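Local atomic coordinates of 450aa long hypothetical fmu protein (Pyrococcus horikoshii, PDB entry 2YXL), a protein that probably methylates cytosine at carbon 5 in RNA, using S-adenosyl-L-methionine as methyl donor, and is captured here with the cofactor analogue sinefungin. Residues 266-271 / 287-292. Residues are numbered along the deposited sequence; the frame is centred on the assembly and turned at random.
Sequences LAAAPG and IYAFDV. With SFG (sinefungin), chain B.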
loop_
_atom_site.group_PDB
_atom_site.type_symbol
_atom_site.label_atom_id
_atom_site.label_comp_id
_atom_site.label_asym_id
_atom_site.label_seq_id
_atom_site.Cartn_x
_atom_site.Cartn_y
_atom_site.Cartn_z
ATOM N N LEU A 266 -17.691 6.654 -1.461
ATOM C CA LEU A 266 -18.168 6.254 -0.134
ATOM C C LEU A 266 -17.047 6.022 0.885
ATOM O O LEU A 266 -17.254 6.190 2.086
ATOM C CB LEU A 266 -19.075 5.026 -0.255
ATOM C CG LEU A 266 -20.247 4.862 0.714
ATOM C CD1 LEU A 266 -21.094 6.133 0.848
ATOM C CD2 LEU A 266 -21.109 3.692 0.276
ATOM N N ALA A 267 -15.869 5.639 0.397
ATOM C CA ALA A 267 -14.652 5.581 1.209
ATOM C C ALA A 267 -13.534 6.223 0.388
ATOM O O ALA A 267 -12.953 5.588 -0.496
ATOM C CB ALA A 267 -14.316 4.146 1.575
ATOM N N ALA A 268 -13.243 7.487 0.692
ATOM C CA ALA A 268 -12.556 8.379 -0.248
ATOM C C ALA A 268 -11.090 8.707 0.040
ATOM O O ALA A 268 -10.288 8.783 -0.889
ATOM C CB ALA A 268 -13.356 9.666 -0.421
ATOM N N ALA A 269 -10.754 8.919 1.311
ATOM C CA ALA A 269 -9.413 9.369 1.698
ATOM C C ALA A 269 -8.342 8.286 1.497
ATOM O O ALA A 269 -8.626 7.101 1.678
ATOM C CB ALA A 269 -9.419 9.866 3.136
ATOM N N PRO A 270 -7.100 8.683 1.137
ATOM C CA PRO A 270 -6.556 10.038 0.975
ATOM C C PRO A 270 -6.995 10.760 -0.301
ATOM O O PRO A 270 -6.662 11.930 -0.482
ATOM C CB PRO A 270 -5.045 9.797 0.943
ATOM C CG PRO A 270 -4.913 8.456 0.321
ATOM C CD PRO A 270 -6.073 7.659 0.858
ATOM N N GLY A 271 -7.704 10.066 -1.187
ATOM C CA GLY A 271 -8.334 10.720 -2.329
ATOM C C GLY A 271 -7.750 10.464 -3.704
ATOM O O GLY A 271 -7.918 11.284 -4.608
ATOM N N ILE A 287 -19.128 15.869 -6.089
ATOM C CA ILE A 287 -18.647 14.633 -5.473
ATOM C C ILE A 287 -18.752 14.707 -3.951
ATOM O O ILE A 287 -18.149 15.577 -3.318
ATOM C CB ILE A 287 -17.183 14.292 -5.876
ATOM C CG1 ILE A 287 -17.039 14.196 -7.399
ATOM C CG2 ILE A 287 -16.726 12.989 -5.203
ATOM C CD1 ILE A 287 -15.604 14.225 -7.891
ATOM N N TYR A 288 -19.527 13.791 -3.376
ATOM C CA TYR A 288 -19.590 13.632 -1.928
ATOM C C TYR A 288 -18.549 12.604 -1.497
ATOM O O TYR A 288 -18.603 11.442 -1.912
ATOM C CB TYR A 288 -20.994 13.208 -1.478
ATOM C CG TYR A 288 -22.064 14.269 -1.663
ATOM C CD1 TYR A 288 -22.974 14.191 -2.716
ATOM C CD2 TYR A 288 -22.168 15.346 -0.780
ATOM C CE1 TYR A 288 -23.961 15.161 -2.890
ATOM C CE2 TYR A 288 -23.152 16.322 -0.945
ATOM C CZ TYR A 288 -24.043 16.220 -2.002
ATOM O OH TYR A 288 -25.015 17.179 -2.171
ATOM N N ALA A 289 -17.602 13.040 -0.669
ATOM C CA ALA A 289 -16.487 12.198 -0.241
ATOM C C ALA A 289 -16.536 11.876 1.254
ATOM O O ALA A 289 -16.296 12.743 2.096
ATOM C CB ALA A 289 -15.161 12.853 -0.611
ATOM N N PHE A 290 -16.841 10.618 1.566
ATOM C CA PHE A 290 -16.975 10.155 2.946
ATOM C C PHE A 290 -15.726 9.433 3.436
ATOM O O PHE A 290 -15.144 8.626 2.707
ATOM C CB PHE A 290 -18.177 9.216 3.080
ATOM C CG PHE A 290 -19.506 9.886 2.876
ATOM C CD1 PHE A 290 -20.063 9.991 1.603
ATOM C CD2 PHE A 290 -20.211 10.401 3.960
ATOM C CE1 PHE A 290 -21.296 10.609 1.411
ATOM C CE2 PHE A 290 -21.447 11.020 3.778
ATOM C CZ PHE A 290 -21.989 11.123 2.501
ATOM N N ASP A 291 -15.325 9.728 4.672
ATOM C CA ASP A 291 -14.264 8.987 5.362
ATOM C C ASP A 291 -14.290 9.238 6.871
ATOM O O ASP A 291 -14.389 10.384 7.315
ATOM C CB ASP A 291 -12.882 9.323 4.793
ATOM C CG ASP A 291 -11.872 8.216 5.028
ATOM O OD1 ASP A 291 -11.516 7.530 4.048
ATOM O OD2 ASP A 291 -11.442 8.024 6.188
ATOM N N VAL A 292 -14.190 8.162 7.650
ATOM C CA VAL A 292 -14.224 8.252 9.116
ATOM C C VAL A 292 -12.938 8.828 9.712
ATOM O O VAL A 292 -12.953 9.380 10.815
ATOM C CB VAL A 292 -14.539 6.886 9.793
ATOM C CG1 VAL A 292 -16.006 6.528 9.622
ATOM C CG2 VAL A 292 -13.631 5.772 9.266
HETATM N N SFG B . -10.544 5.249 -2.158
HETATM C CA SFG B . -9.353 5.746 -1.445
HETATM C C SFG B . -8.317 6.282 -2.455
HETATM O O SFG B . -7.490 7.120 -2.038
HETATM O OXT SFG B . -8.379 5.855 -3.628
HETATM C CB SFG B . -8.758 4.634 -0.561
HETATM C CG SFG B . -9.733 4.236 0.563
HETATM C CD SFG B . -9.146 3.190 1.524
HETATM N NE SFG B . -8.891 1.950 0.776
HETATM C "C5'" SFG B . -10.114 2.841 2.677
HETATM C "C4'" SFG B . -10.655 4.066 3.457
HETATM O "O4'" SFG B . -11.948 3.670 3.973
HETATM C "C3'" SFG B . -9.820 4.449 4.692
HETATM O "O3'" SFG B . -9.381 5.807 4.548
HETATM C "C2'" SFG B . -10.796 4.316 5.871
HETATM O "O2'" SFG B . -10.631 5.388 6.808
HETATM C "C1'" SFG B . -12.142 4.450 5.168
HETATM N N9 SFG B . -13.299 3.877 5.916
HETATM C C8 SFG B . -13.339 2.700 6.546
HETATM N N7 SFG B . -14.544 2.522 7.088
HETATM C C5 SFG B . -15.280 3.593 6.804
HETATM C C6 SFG B . -16.588 3.971 7.096
HETATM N N6 SFG B . -17.383 3.178 7.811
HETATM N N1 SFG B . -17.040 5.155 6.644
HETATM C C2 SFG B . -16.257 5.955 5.931
HETATM N N3 SFG B . -15.006 5.622 5.637
HETATM C C4 SFG B . -14.491 4.453 6.056
#
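Asp291, just past the C-terminal end of strand 286-290, and segment 266-271, which follows the parallel strand 262-265, together hold sinefungin, as in the Rossmann-like fold of class I methyltransferases. A first torsion of -156°, which sets CG opposite the main-chain nitrogen, lays the Asp291 carboxylate between the loop and the ribose. Asp291 OD1 accepts a hydrogen bond from sinefungin O3' at 2.8 Å, and Asp291 OD2 takes one from sinefungin O2', so the two ribose hydroxyls are held by separate oxygens. Ala269 N also donates to Asp291 OD1 (3.2 Å), coming from above the carboxylate plane, 38° out of it, while Ala269 CB packs against the same group. Asp291 OD2 is further bonded to Asp293 N, which helps fix the carboxylate's rotation. An asparagine here would probably leave one ribose hydroxyl without its acceptor and weaken the hold on the sugar. Next to this, the backbones are tied by Ala268 N to Phe290 O at 3.0 Å. Ala268 CB meets Ala289 CB on the flank covered by helices 272-280 and 294-306. The Phe290 ring turns instead to Leu266, whose CD1 approaches it obliquely, with Leu315 and Ala322 also touching the Phe290 side chain. At the far end of the ligand, the loop backbone grips the amino acid moiety: Ala267 O accepts from sinefungin N at 2.9 Å, and Gly271 N donates to sinefungin O, a carboxylate oxygen, at 3.1 Å.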